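Local coordinates for SLH domain-containing protein (Pseudoflavonifractor capillosus, PDB 4OJU) that is of unknown function but probably binds other proteins through its leucine-rich repeats, with SLH domains in the full-length protein suggesting attachment to the cell surface, at residues 101-106 and 117-122; 56-61 and 71-76; 16-19 and 23-26; 39-44 and 61-66; 6-9 and 14-17. All coordinates share one frame; numbering follows the deposited sequence. Where two conformers were deposited one is given.

Contact 1. Residues 101-106 and 117-122; sequences IYINEL and ITIPAS
Ile101 and Ser122 bring the two segments together, their CA atoms 5.6 Å apart. From there the backbones run in nearly contrary directions, 146° apart, and diverge, so that Ile103 CA and Ile119 CA stand 9.8 Å from each other. No hydrogen bond joins the two segments, and side chains span the widening interval. At the narrow end Ile101 CB points away from 117-122, but CG1 lies beside the backbone N (chi1 -53°) and the chain bends again beyond it, which carries CD1 back to within 3.5 Å of Ser122 O. The other branch of Ile101, CG2, sits over the centre of the Tyr102 ring, 3.5 Å above its plane. At the wide end Ile103 and Ile119 cross obliquely and touch through their delta methyls, CD1 of Ile103 lying 4.0 Å from CD1 of Ile119. Ile103, extended at chi2, reaches straight toward 117-122, whereas Ile119 arrives with a bent chain. This is the buried aliphatic interior of a BspA-type leucine-rich repeat solenoid, bridged from one wall to the other. The Ser122 hydroxyl bonds to Leu100 O and Asn99 N, tying the turn to the residues just ahead of Ile101. Ile119 also packs on Met126 of strand 125-127, on Val139 and Met141 of strand 138-141, and on Met141 of a third subunit. Strand 102-103 itself lies between the parallel strands 79-80 and 125-127.

Contact 2. Residues 56-61 and 71-76; sequences TVIGEK and VTVPDS
Thr56 and Ser76 meet without any ring between them; the flat group here is the Ser76 carbonyl, and its O receives the CA-H of Thr56 at 3.4 Å, with an angle of 159° at the hydrogen. The CG2 methyl of Thr56 rests against the same oxygen at 3.8 Å. That methyl lies beside the backbone N, anti to the carbonyl carbon, while OG1 occupies the position between N and C (chi1 64°) and packs on Thr23. The Ser76 hydroxyl turns to Val55 O and Ala43 O, so this one group ties the loop to the residue just before Thr56 and to the 39-44 segment. In this leucine-rich repeat solenoid, strand end 56-58 and the loop 73-76 that follows strand 70-72 run in roughly opposed directions, close at Thr56 and Ser76 and wider toward Ile58 and Val73, whose CA atoms are 8.4 Å apart. Across that wider interval the hydrophobic interior takes over: Ile58 CG1 meets Val73 CG1 at 4.3 Å, both side chains being buried and directed at the opposing segment. Ile58 also packs on Leu26 of strand 24-29, and Val71, further along, on Ala39 and Val94 of the strands flanking 70-72.

Contact 3. Residues 16-19 and 23-26; sequences FEIW and TATL
Trp19 grips the 23-26 segment by two bonds, one from its backbone and one from its indole. Its N donates to Thr23 O at 2.9 Å, almost straight, and NE1 donates to Thr25 OG1 at 2.9 Å, a more bent bond (147°) whose acceptor is tilted 21° from the ring plane. With CG beside the backbone N (chi1 -58°), the indole swings across the partner strand and lays its CD1-NE1 edge against Thr23 O and Thr25. Between these bonds and the far end, Glu17 and Thr25 form a hydrogen-bonded antiparallel pair: Glu17 N to Thr25 O at 2.9 Å and Thr25 N to Glu17 O at 2.8 Å. An alanine in place of Trp19 would remove the indole, and Thr25 OG1 would probably lose this donor while its side of the hairpin became less covered. Glu17 CB lies over one face of the indole, toward the rim. On the other side of the sheet the packing is apolar, as Phe16 CE1 meets Leu26 CG at 3.8 Å and Ile18 CG1 meets Ala24 CB at 4.1 Å. The two segments belong to a beta hairpin of strands 14-19 and 24-29. Strand 5-11 flanks its first strand and the parallel strand 52-58 its second, while Val45 of strand 44-46 lies against Phe16, Ile18 and Ala24.

Contact 4. Residues 39-44 and 61-66; sequences ADIPAS and KAFEET. With EDO (1,2-ethanediol), chain E; EDO (1,2-ethanediol), chain G.
Phe63 points its CB toward the 39-44 segment, and its first torsion (chi1 -71°) sets CG anti to the carbonyl carbon, sending the ring forward between Ala39 and Ile41. Along one side of the ring, CE2 meets the Ala39 methyl CB at 3.7 Å. On the other side CE1 touches Ile41 CD1 at 3.8 Å, and at the tip CZ lies 3.7 Å from that same CD1 and 3.9 Å from Ile41 CG1. Ile41 comes from the opposite direction, its chain extended at chi2 so that the delta methyl leads. Phe63 also stacks with the rings of Phe85 and Tyr29. A serine at this position would probably leave Ala39 and Ile41 without their aromatic partner and open a gap within the repeat core. The ring issues from a type I turn, Lys61 to Glu64, that runs on into a type II turn, Phe63 to Thr66; Lys61, Glu64 and Glu65 make salt bridges with a second subunit. At the other end of 39-44, away from Phe63, a 1,2-ethanediol molecule, probably from the crystallisation liquor, bonds through O1 to Ser44 OG at 2.9 Å. All three residues that touch are buried and apolar, so shape and burial join the segments, while polar groups serve the surface and the subunit interface.

Contact 5. Residues 6-9 and 14-17; sequences ESTV and YTFE
Val9 and Phe16 form the tight part of this contact, an antiparallel hydrogen-bonded pair in which Val9 N reaches Phe16 O at 2.8 Å and Phe16 N reaches Val9 O at 2.8 Å. The strands are almost exactly antiparallel, at 176°, with their axes 4.7 Å apart. Thr8 CA-H adds a further contact to Phe16 O at 3.3 Å, and Val9 O also lies at the edge of the Phe16 ring, near its plane. The opposite face, carrying Thr8 and Glu17, is the loose side. These two side chains run alongside each other in the same direction, with Thr8 OG1 4.0 Å from Glu17 CG, and a water spans their ends, lying 2.7 Å from Thr8 OG1 and donating to Glu17 OE2 in a bond modelled so short that its detail is uncertain. With Thr8 OG1 beside the backbone N (chi1 -54°), CG2 falls anti to that N and meets Thr15 CG2 at 3.7 Å. Near the start of the first strand Glu6 and Ser7 both face Ile18, a classic beta bulge. The hairpin of strands 5-11 and 14-19 starts the sheet; strand 24-29 continues it on the other side of strand 14-19, and the Phe16 side chain also meets Val55 of strand 52-58 and Pro42.

How the contacts relate
From the N terminus, contact 5 closes the first hairpin and contact 3 the second; they share Phe16 and Glu17, so strand 14-19 serves both. Contact 4 then closes a longer loop, from 39-44 to 61-66, and contact 2 crosses it, its segment 56-61 lying within that loop and sharing Lys61 while 71-76 lies beyond. Contact 3 is joined to contact 2 through the neighbouring strands 24-29 and 52-58, and to contact 4 by Leu26, which packs on Ile41 and Phe63. Strands 38-40 and 70-72 pair between contacts 4 and 2. Contact 1 follows separately, about 11 Å from contact 2 between centres, extending the solenoid toward the C terminus.

Contact 1. Residues 101-106 and 117-122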
# COMPACT_ATOMS: atom_id res chain seq x y z
N ILE A 101 -17.79 -4.40 -16.39
CA ILE A 101 -16.69 -5.19 -16.96
C ILE A 101 -15.34 -4.67 -16.47
O ILE A 101 -14.44 -5.48 -16.20
CB ILE A 101 -16.75 -5.17 -18.52
CG1 ILE A 101 -18.14 -5.61 -19.08
CG2 ILE A 101 -15.61 -5.99 -19.16
CD1 ILE A 101 -18.59 -7.09 -18.79
N TYR A 102 -15.17 -3.34 -16.44
CA TYR A 102 -13.90 -2.70 -16.12
C TYR A 102 -13.96 -1.73 -14.97
O TYR A 102 -14.85 -0.91 -14.90
CB TYR A 102 -13.41 -1.91 -17.34
CG TYR A 102 -13.25 -2.74 -18.59
CD1 TYR A 102 -12.24 -3.69 -18.69
CD2 TYR A 102 -14.12 -2.58 -19.67
CE1 TYR A 102 -12.10 -4.47 -19.84
CE2 TYR A 102 -13.97 -3.32 -20.84
CZ TYR A 102 -12.97 -4.28 -20.91
OH TYR A 102 -12.85 -5.06 -22.04
N ILE A 103 -12.95 -1.79 -14.11
CA ILE A 103 -12.74 -0.83 -13.03
C ILE A 103 -11.38 -0.23 -13.31
O ILE A 103 -10.37 -0.94 -13.21
CB ILE A 103 -12.89 -1.40 -11.60
CG1 ILE A 103 -14.24 -2.18 -11.45
CG2 ILE A 103 -12.80 -0.21 -10.59
CD1 ILE A 103 -14.48 -2.87 -10.03
N ASN A 104 -11.37 1.03 -13.75
CA ASN A 104 -10.13 1.70 -14.15
C ASN A 104 -9.30 2.12 -12.99
O ASN A 104 -9.73 2.07 -11.84
CB ASN A 104 -10.41 2.89 -15.06
CG ASN A 104 -10.68 2.45 -16.47
OD1 ASN A 104 -9.77 2.22 -17.25
ND2 ASN A 104 -11.91 2.20 -16.78
N GLU A 105 -8.08 2.53 -13.29
CA GLU A 105 -7.07 2.85 -12.32
C GLU A 105 -7.56 3.83 -11.25
O GLU A 105 -8.18 4.86 -11.56
CB GLU A 105 -5.80 3.34 -13.02
CG GLU A 105 -5.39 4.79 -12.84
CD GLU A 105 -4.16 5.20 -13.63
OE1 GLU A 105 -3.38 4.32 -14.05
OE2 GLU A 105 -3.99 6.42 -13.84
N LEU A 106 -7.30 3.49 -9.99
CA LEU A 106 -7.55 4.34 -8.84
C LEU A 106 -9.03 4.78 -8.71
O LEU A 106 -9.30 5.81 -8.07
CB LEU A 106 -6.62 5.57 -8.93
CG LEU A 106 -5.12 5.32 -9.06
CD1 LEU A 106 -4.38 6.63 -9.38
CD2 LEU A 106 -4.60 4.73 -7.79
N ILE A 117 -15.63 -4.32 -0.45
CA ILE A 117 -16.29 -4.14 -1.73
C ILE A 117 -16.62 -5.53 -2.28
O ILE A 117 -15.89 -6.51 -2.04
CB ILE A 117 -15.46 -3.25 -2.70
CG1 ILE A 117 -16.36 -2.68 -3.84
CG2 ILE A 117 -14.19 -3.97 -3.24
CD1 ILE A 117 -15.84 -1.47 -4.60
N THR A 118 -17.75 -5.62 -2.98
CA THR A 118 -18.18 -6.85 -3.63
C THR A 118 -18.05 -6.64 -5.12
O THR A 118 -18.66 -5.73 -5.67
CB THR A 118 -19.58 -7.26 -3.21
OG1 THR A 118 -19.53 -7.51 -1.80
CG2 THR A 118 -20.07 -8.52 -3.92
N ILE A 119 -17.28 -7.49 -5.78
CA ILE A 119 -17.04 -7.41 -7.21
C ILE A 119 -18.02 -8.32 -7.94
O ILE A 119 -18.03 -9.53 -7.70
CB ILE A 119 -15.56 -7.77 -7.53
CG1 ILE A 119 -14.54 -6.91 -6.75
CG2 ILE A 119 -15.26 -7.76 -9.03
CD1 ILE A 119 -14.59 -5.35 -6.93
N PRO A 120 -18.79 -7.77 -8.89
CA PRO A 120 -19.71 -8.60 -9.67
C PRO A 120 -18.99 -9.65 -10.51
O PRO A 120 -17.83 -9.45 -10.90
CB PRO A 120 -20.39 -7.58 -10.59
CG PRO A 120 -20.27 -6.30 -9.87
CD PRO A 120 -18.92 -6.35 -9.26
N ALA A 121 -19.69 -10.76 -10.81
CA ALA A 121 -19.14 -11.86 -11.62
C ALA A 121 -18.75 -11.39 -13.06
O ALA A 121 -17.86 -11.97 -13.67
CB ALA A 121 -20.16 -13.01 -11.71
N SER A 122 -19.39 -10.32 -13.55
CA SER A 122 -19.14 -9.80 -14.90
C SER A 122 -17.78 -9.05 -15.02
O SER A 122 -17.28 -8.86 -16.13
CB SER A 122 -20.29 -8.87 -15.31
OG SER A 122 -20.40 -7.80 -14.38

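Contact 2. Residues 56-61 and 71-76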
# COMPACT_ATOMS: atom_id res chain seq x y z
N THR A 56 -23.67 4.17 -19.41
CA THR A 56 -22.76 3.03 -19.51
C THR A 56 -21.39 3.26 -18.88
O THR A 56 -20.62 2.30 -18.71
CB THR A 56 -22.60 2.65 -20.99
OG1 THR A 56 -21.97 3.73 -21.67
CG2 THR A 56 -23.95 2.30 -21.67
N VAL A 57 -21.06 4.50 -18.57
CA VAL A 57 -19.74 4.83 -18.00
C VAL A 57 -19.86 5.84 -16.88
O VAL A 57 -20.61 6.82 -17.00
CB VAL A 57 -18.76 5.39 -19.11
CG1 VAL A 57 -17.38 5.79 -18.54
CG2 VAL A 57 -18.57 4.41 -20.26
N ILE A 58 -19.08 5.64 -15.80
CA ILE A 58 -18.88 6.63 -14.76
C ILE A 58 -17.57 7.29 -15.16
O ILE A 58 -16.53 6.63 -15.17
CB ILE A 58 -18.87 6.09 -13.30
CG1 ILE A 58 -20.12 5.21 -12.98
CG2 ILE A 58 -18.71 7.25 -12.30
CD1 ILE A 58 -21.53 5.85 -13.31
N GLY A 59 -17.64 8.55 -15.57
CA GLY A 59 -16.47 9.25 -16.09
C GLY A 59 -15.35 9.47 -15.10
O GLY A 59 -15.53 9.39 -13.87
N GLU A 60 -14.17 9.74 -15.65
CA GLU A 60 -12.95 10.04 -14.90
C GLU A 60 -13.23 11.16 -13.88
O GLU A 60 -13.82 12.19 -14.24
CB GLU A 60 -11.85 10.44 -15.89
CG GLU A 60 -10.53 10.87 -15.22
CD GLU A 60 -9.38 11.14 -16.18
OE1 GLU A 60 -9.63 11.28 -17.39
OE2 GLU A 60 -8.23 11.23 -15.70
N LYS A 61 -12.87 10.94 -12.60
CA LYS A 61 -13.03 11.91 -11.51
C LYS A 61 -14.47 12.43 -11.32
O LYS A 61 -14.63 13.46 -10.68
CB LYS A 61 -12.10 13.14 -11.74
CG LYS A 61 -10.61 12.84 -11.70
CD LYS A 61 -9.80 14.05 -12.15
CE LYS A 61 -8.33 13.86 -11.83
NZ LYS A 61 -7.50 15.06 -12.16
N VAL A 71 -23.12 4.61 -2.72
CA VAL A 71 -23.39 4.72 -4.14
C VAL A 71 -23.92 3.41 -4.70
O VAL A 71 -23.42 2.34 -4.36
CB VAL A 71 -22.15 5.23 -4.96
CG1 VAL A 71 -20.96 4.28 -4.86
CG2 VAL A 71 -22.51 5.51 -6.43
N THR A 72 -24.94 3.51 -5.58
CA THR A 72 -25.41 2.40 -6.39
C THR A 72 -25.00 2.73 -7.82
O THR A 72 -25.40 3.76 -8.35
CB THR A 72 -26.90 2.16 -6.26
OG1 THR A 72 -27.17 1.73 -4.94
CG2 THR A 72 -27.39 1.07 -7.22
N VAL A 73 -24.16 1.88 -8.40
CA VAL A 73 -23.73 1.96 -9.79
C VAL A 73 -24.71 1.03 -10.54
O VAL A 73 -24.73 -0.16 -10.24
CB VAL A 73 -22.25 1.57 -9.95
CG1 VAL A 73 -21.82 1.64 -11.41
CG2 VAL A 73 -21.36 2.46 -9.08
N PRO A 74 -25.62 1.57 -11.38
CA PRO A 74 -26.68 0.72 -11.96
C PRO A 74 -26.16 -0.28 -12.98
O PRO A 74 -25.06 -0.09 -13.50
CB PRO A 74 -27.63 1.73 -12.59
CG PRO A 74 -26.73 2.86 -12.97
CD PRO A 74 -25.76 2.97 -11.81
N ASP A 75 -26.99 -1.33 -13.27
CA ASP A 75 -26.68 -2.45 -14.17
C ASP A 75 -26.42 -2.00 -15.62
O ASP A 75 -26.02 -2.82 -16.46
CB ASP A 75 -27.80 -3.52 -14.12
CG ASP A 75 -29.20 -3.07 -14.51
OD1 ASP A 75 -29.32 -2.05 -15.24
OD2 ASP A 75 -30.18 -3.74 -14.11
N SER A 76 -26.63 -0.72 -15.92
CA SER A 76 -26.36 -0.20 -17.27
C SER A 76 -24.83 0.09 -17.44
O SER A 76 -24.33 0.16 -18.56
CB SER A 76 -27.16 1.07 -17.49
OG SER A 76 -26.80 2.02 -16.50

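Contact 3. Residues 16-19 and 23-26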
# COMPACT_ATOMS: atom_id res chain seq x y z
N PHE A 16 -24.50 14.51 -17.40
CA PHE A 16 -24.25 13.43 -18.34
C PHE A 16 -23.88 13.96 -19.68
O PHE A 16 -24.47 14.95 -20.14
CB PHE A 16 -25.49 12.54 -18.52
CG PHE A 16 -25.98 11.86 -17.29
CD1 PHE A 16 -25.46 10.62 -16.90
CD2 PHE A 16 -26.97 12.44 -16.52
CE1 PHE A 16 -25.91 9.99 -15.74
CE2 PHE A 16 -27.44 11.80 -15.38
CZ PHE A 16 -26.90 10.58 -14.99
N GLU A 17 -22.96 13.25 -20.36
CA GLU A 17 -22.67 13.54 -21.75
C GLU A 17 -23.22 12.38 -22.54
O GLU A 17 -22.94 11.22 -22.21
CB GLU A 17 -21.18 13.74 -22.00
CG GLU A 17 -20.71 15.11 -21.57
CD GLU A 17 -19.23 15.37 -21.72
OE1 GLU A 17 -18.47 14.39 -21.90
OE2 GLU A 17 -18.82 16.54 -21.63
N ILE A 18 -24.09 12.68 -23.50
CA ILE A 18 -24.69 11.68 -24.38
C ILE A 18 -23.86 11.71 -25.65
O ILE A 18 -23.74 12.77 -26.27
CB ILE A 18 -26.20 11.97 -24.64
CG1 ILE A 18 -27.00 11.84 -23.32
CG2 ILE A 18 -26.77 11.05 -25.73
CD1 ILE A 18 -28.37 12.54 -23.37
N TRP A 19 -23.31 10.55 -26.04
CA TRP A 19 -22.44 10.36 -27.20
C TRP A 19 -23.22 9.97 -28.43
O TRP A 19 -24.30 9.40 -28.30
CB TRP A 19 -21.43 9.26 -26.86
CG TRP A 19 -20.62 9.58 -25.65
CD1 TRP A 19 -20.87 9.20 -24.37
CD2 TRP A 19 -19.44 10.38 -25.61
NE1 TRP A 19 -19.92 9.74 -23.53
CE2 TRP A 19 -19.04 10.47 -24.27
CE3 TRP A 19 -18.68 11.03 -26.59
CZ2 TRP A 19 -17.89 11.17 -23.88
CZ3 TRP A 19 -17.52 11.70 -26.21
CH2 TRP A 19 -17.14 11.77 -24.86
N THR A 23 -24.85 6.17 -26.14
CA THR A 23 -24.63 5.88 -24.72
C THR A 23 -24.37 7.18 -23.96
O THR A 23 -24.03 8.19 -24.57
CB THR A 23 -23.47 4.88 -24.51
OG1 THR A 23 -22.24 5.52 -24.83
CG2 THR A 23 -23.63 3.59 -25.33
N ALA A 24 -24.50 7.13 -22.65
CA ALA A 24 -24.26 8.29 -21.82
C ALA A 24 -23.17 8.02 -20.79
O ALA A 24 -23.05 6.91 -20.27
CB ALA A 24 -25.53 8.71 -21.12
N THR A 25 -22.36 9.04 -20.53
CA THR A 25 -21.32 8.99 -19.50
C THR A 25 -21.70 9.95 -18.40
O THR A 25 -22.04 11.11 -18.71
CB THR A 25 -19.94 9.36 -20.10
OG1 THR A 25 -19.57 8.38 -21.05
CG2 THR A 25 -18.81 9.48 -19.03
N LEU A 26 -21.63 9.49 -17.14
CA LEU A 26 -21.84 10.34 -15.97
C LEU A 26 -20.53 11.09 -15.79
O LEU A 26 -19.52 10.48 -15.41
CB LEU A 26 -22.23 9.51 -14.72
CG LEU A 26 -22.79 10.29 -13.51
CD1 LEU A 26 -23.51 9.36 -12.58
CD2 LEU A 26 -21.69 11.01 -12.71

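Contact 4. Residues 39-44 and 61-66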
# COMPACT_ATOMS: atom_id res chain seq x y z
N ALA A 39 -25.68 8.35 -3.42
CA ALA A 39 -25.77 8.58 -4.87
C ALA A 39 -26.41 7.38 -5.55
O ALA A 39 -25.75 6.37 -5.78
CB ALA A 39 -24.39 8.86 -5.45
N ASP A 40 -27.72 7.47 -5.82
CA ASP A 40 -28.45 6.41 -6.52
C ASP A 40 -28.39 6.80 -7.99
O ASP A 40 -29.21 7.58 -8.44
CB ASP A 40 -29.89 6.28 -5.96
CG ASP A 40 -30.66 5.05 -6.41
OD1 ASP A 40 -30.03 4.11 -6.96
OD2 ASP A 40 -31.88 5.01 -6.20
N ILE A 41 -27.34 6.37 -8.68
CA ILE A 41 -27.08 6.78 -10.06
C ILE A 41 -28.15 6.25 -11.01
O ILE A 41 -28.38 5.04 -11.02
CB ILE A 41 -25.65 6.36 -10.52
CG1 ILE A 41 -24.55 7.01 -9.65
CG2 ILE A 41 -25.44 6.65 -12.01
CD1 ILE A 41 -23.10 6.40 -9.84
N PRO A 42 -28.78 7.11 -11.84
CA PRO A 42 -29.81 6.59 -12.78
C PRO A 42 -29.19 5.71 -13.85
O PRO A 42 -28.05 5.93 -14.27
CB PRO A 42 -30.44 7.85 -13.38
CG PRO A 42 -29.53 8.96 -13.07
CD PRO A 42 -28.63 8.58 -11.95
N ALA A 43 -29.93 4.67 -14.27
CA ALA A 43 -29.51 3.73 -15.31
C ALA A 43 -29.66 4.34 -16.71
O ALA A 43 -29.09 3.83 -17.67
CB ALA A 43 -30.33 2.46 -15.21
N SER A 44 -30.47 5.38 -16.83
CA SER A 44 -30.68 6.04 -18.11
C SER A 44 -30.88 7.54 -17.94
O SER A 44 -31.16 8.02 -16.84
CB SER A 44 -31.86 5.42 -18.86
OG SER A 44 -33.08 5.74 -18.24
N LYS A 61 -12.87 10.94 -12.60
CA LYS A 61 -13.03 11.91 -11.51
C LYS A 61 -14.47 12.43 -11.32
O LYS A 61 -14.63 13.46 -10.68
CB LYS A 61 -12.10 13.14 -11.74
CG LYS A 61 -10.61 12.84 -11.70
CD LYS A 61 -9.80 14.05 -12.15
CE LYS A 61 -8.33 13.86 -11.83
NZ LYS A 61 -7.50 15.06 -12.16
N ALA A 62 -15.51 11.71 -11.80
CA ALA A 62 -16.89 12.21 -11.71
C ALA A 62 -17.31 12.56 -10.27
O ALA A 62 -17.98 13.57 -10.06
CB ALA A 62 -17.88 11.20 -12.31
N PHE A 63 -16.92 11.73 -9.28
CA PHE A 63 -17.27 11.91 -7.87
C PHE A 63 -16.07 12.26 -7.01
O PHE A 63 -16.15 12.13 -5.80
CB PHE A 63 -17.89 10.63 -7.30
CG PHE A 63 -19.27 10.30 -7.80
CD1 PHE A 63 -19.46 9.68 -9.03
CD2 PHE A 63 -20.38 10.58 -7.02
CE1 PHE A 63 -20.73 9.34 -9.46
CE2 PHE A 63 -21.65 10.24 -7.45
CZ PHE A 63 -21.83 9.64 -8.68
N GLU A 64 -14.97 12.69 -7.62
CA GLU A 64 -13.73 12.99 -6.91
C GLU A 64 -13.94 13.96 -5.76
O GLU A 64 -14.53 15.02 -5.97
CB GLU A 64 -12.70 13.60 -7.89
CG GLU A 64 -11.32 13.80 -7.30
CD GLU A 64 -10.40 14.75 -8.05
OE1 GLU A 64 -10.90 15.52 -8.90
OE2 GLU A 64 -9.20 14.82 -7.67
N GLU A 65 -13.43 13.61 -4.57
CA GLU A 65 -13.47 14.45 -3.36
C GLU A 65 -14.90 14.91 -3.01
O GLU A 65 -15.07 16.05 -2.58
CB GLU A 65 -12.56 15.69 -3.53
CG GLU A 65 -11.07 15.40 -3.59
CD GLU A 65 -10.22 16.34 -4.43
OE1 GLU A 65 -10.71 17.44 -4.77
OE2 GLU A 65 -9.06 15.97 -4.74
N THR A 66 -15.92 14.05 -3.21
CA THR A 66 -17.30 14.43 -2.84
C THR A 66 -17.63 13.85 -1.47
O THR A 66 -16.86 13.05 -0.94
CB THR A 66 -18.34 14.08 -3.92
OG1 THR A 66 -18.30 12.67 -4.14
CG2 THR A 66 -18.11 14.83 -5.22
C1 EDO E . -33.21 4.88 -10.12
O1 EDO E . -31.97 4.27 -9.77
C2 EDO E . -33.19 6.37 -9.73
O2 EDO E . -31.94 6.92 -10.12
C1 EDO G . -35.09 8.26 -17.46
O1 EDO G . -34.02 8.48 -18.36
C2 EDO G . -35.23 9.47 -16.52
O2 EDO G . -35.46 10.63 -17.32

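Contact 5. Residues 6-9 and 14-17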
# COMPACT_ATOMS: atom_id res chain seq x y z
N GLU A 6 -23.00 14.39 -28.25
CA GLU A 6 -24.18 14.90 -28.94
C GLU A 6 -24.84 15.96 -28.09
O GLU A 6 -25.19 17.01 -28.61
CB GLU A 6 -25.18 13.79 -29.26
CG GLU A 6 -26.39 14.29 -30.04
CD GLU A 6 -27.42 13.23 -30.37
OE1 GLU A 6 -27.61 12.31 -29.54
OE2 GLU A 6 -28.07 13.34 -31.43
N SER A 7 -25.05 15.69 -26.78
CA SER A 7 -25.65 16.67 -25.88
C SER A 7 -25.23 16.44 -24.43
O SER A 7 -24.75 15.36 -24.07
CB SER A 7 -27.18 16.71 -26.01
OG SER A 7 -27.80 15.48 -25.68
N THR A 8 -25.39 17.47 -23.61
CA THR A 8 -25.07 17.44 -22.18
C THR A 8 -26.38 17.62 -21.44
O THR A 8 -27.15 18.54 -21.76
CB THR A 8 -24.02 18.49 -21.84
OG1 THR A 8 -22.89 18.28 -22.70
CG2 THR A 8 -23.58 18.43 -20.38
N VAL A 9 -26.65 16.73 -20.48
CA VAL A 9 -27.90 16.77 -19.74
C VAL A 9 -27.60 16.82 -18.24
O VAL A 9 -26.74 16.08 -17.75
CB VAL A 9 -28.82 15.57 -20.11
CG1 VAL A 9 -30.11 15.58 -19.29
CG2 VAL A 9 -29.18 15.58 -21.60
N TYR A 14 -26.42 15.26 -11.11
CA TYR A 14 -25.66 14.55 -12.14
C TYR A 14 -25.56 15.28 -13.46
O TYR A 14 -26.58 15.74 -14.01
CB TYR A 14 -26.32 13.19 -12.42
CG TYR A 14 -26.49 12.33 -11.20
CD1 TYR A 14 -25.40 11.71 -10.61
CD2 TYR A 14 -27.75 12.13 -10.64
CE1 TYR A 14 -25.54 10.92 -9.48
CE2 TYR A 14 -27.91 11.34 -9.50
CZ TYR A 14 -26.80 10.73 -8.93
OH TYR A 14 -26.93 9.96 -7.81
N THR A 15 -24.34 15.33 -14.01
CA THR A 15 -24.12 15.82 -15.38
C THR A 15 -23.83 14.62 -16.25
O THR A 15 -22.97 13.82 -15.89
CB THR A 15 -22.96 16.84 -15.47
OG1 THR A 15 -23.12 17.85 -14.48
CG2 THR A 15 -22.85 17.45 -16.88
N PHE A 16 -24.50 14.51 -17.40
CA PHE A 16 -24.25 13.43 -18.34
C PHE A 16 -23.88 13.96 -19.68
O PHE A 16 -24.47 14.95 -20.14
CB PHE A 16 -25.49 12.54 -18.52
CG PHE A 16 -25.98 11.86 -17.29
CD1 PHE A 16 -25.46 10.62 -16.90
CD2 PHE A 16 -26.97 12.44 -16.52
CE1 PHE A 16 -25.91 9.99 -15.74
CE2 PHE A 16 -27.44 11.80 -15.38
CZ PHE A 16 -26.90 10.58 -14.99
N GLU A 17 -22.96 13.25 -20.36
CA GLU A 17 -22.67 13.54 -21.75
C GLU A 17 -23.22 12.38 -22.54
O GLU A 17 -22.94 11.22 -22.21
CB GLU A 17 -21.18 13.74 -22.00
CG GLU A 17 -20.71 15.11 -21.57
CD GLU A 17 -19.23 15.37 -21.72
OE1 GLU A 17 -18.47 14.39 -21.90
OE2 GLU A 17 -18.82 16.54 -21.63
O HOH W 1 -20.31 18.54 -21.87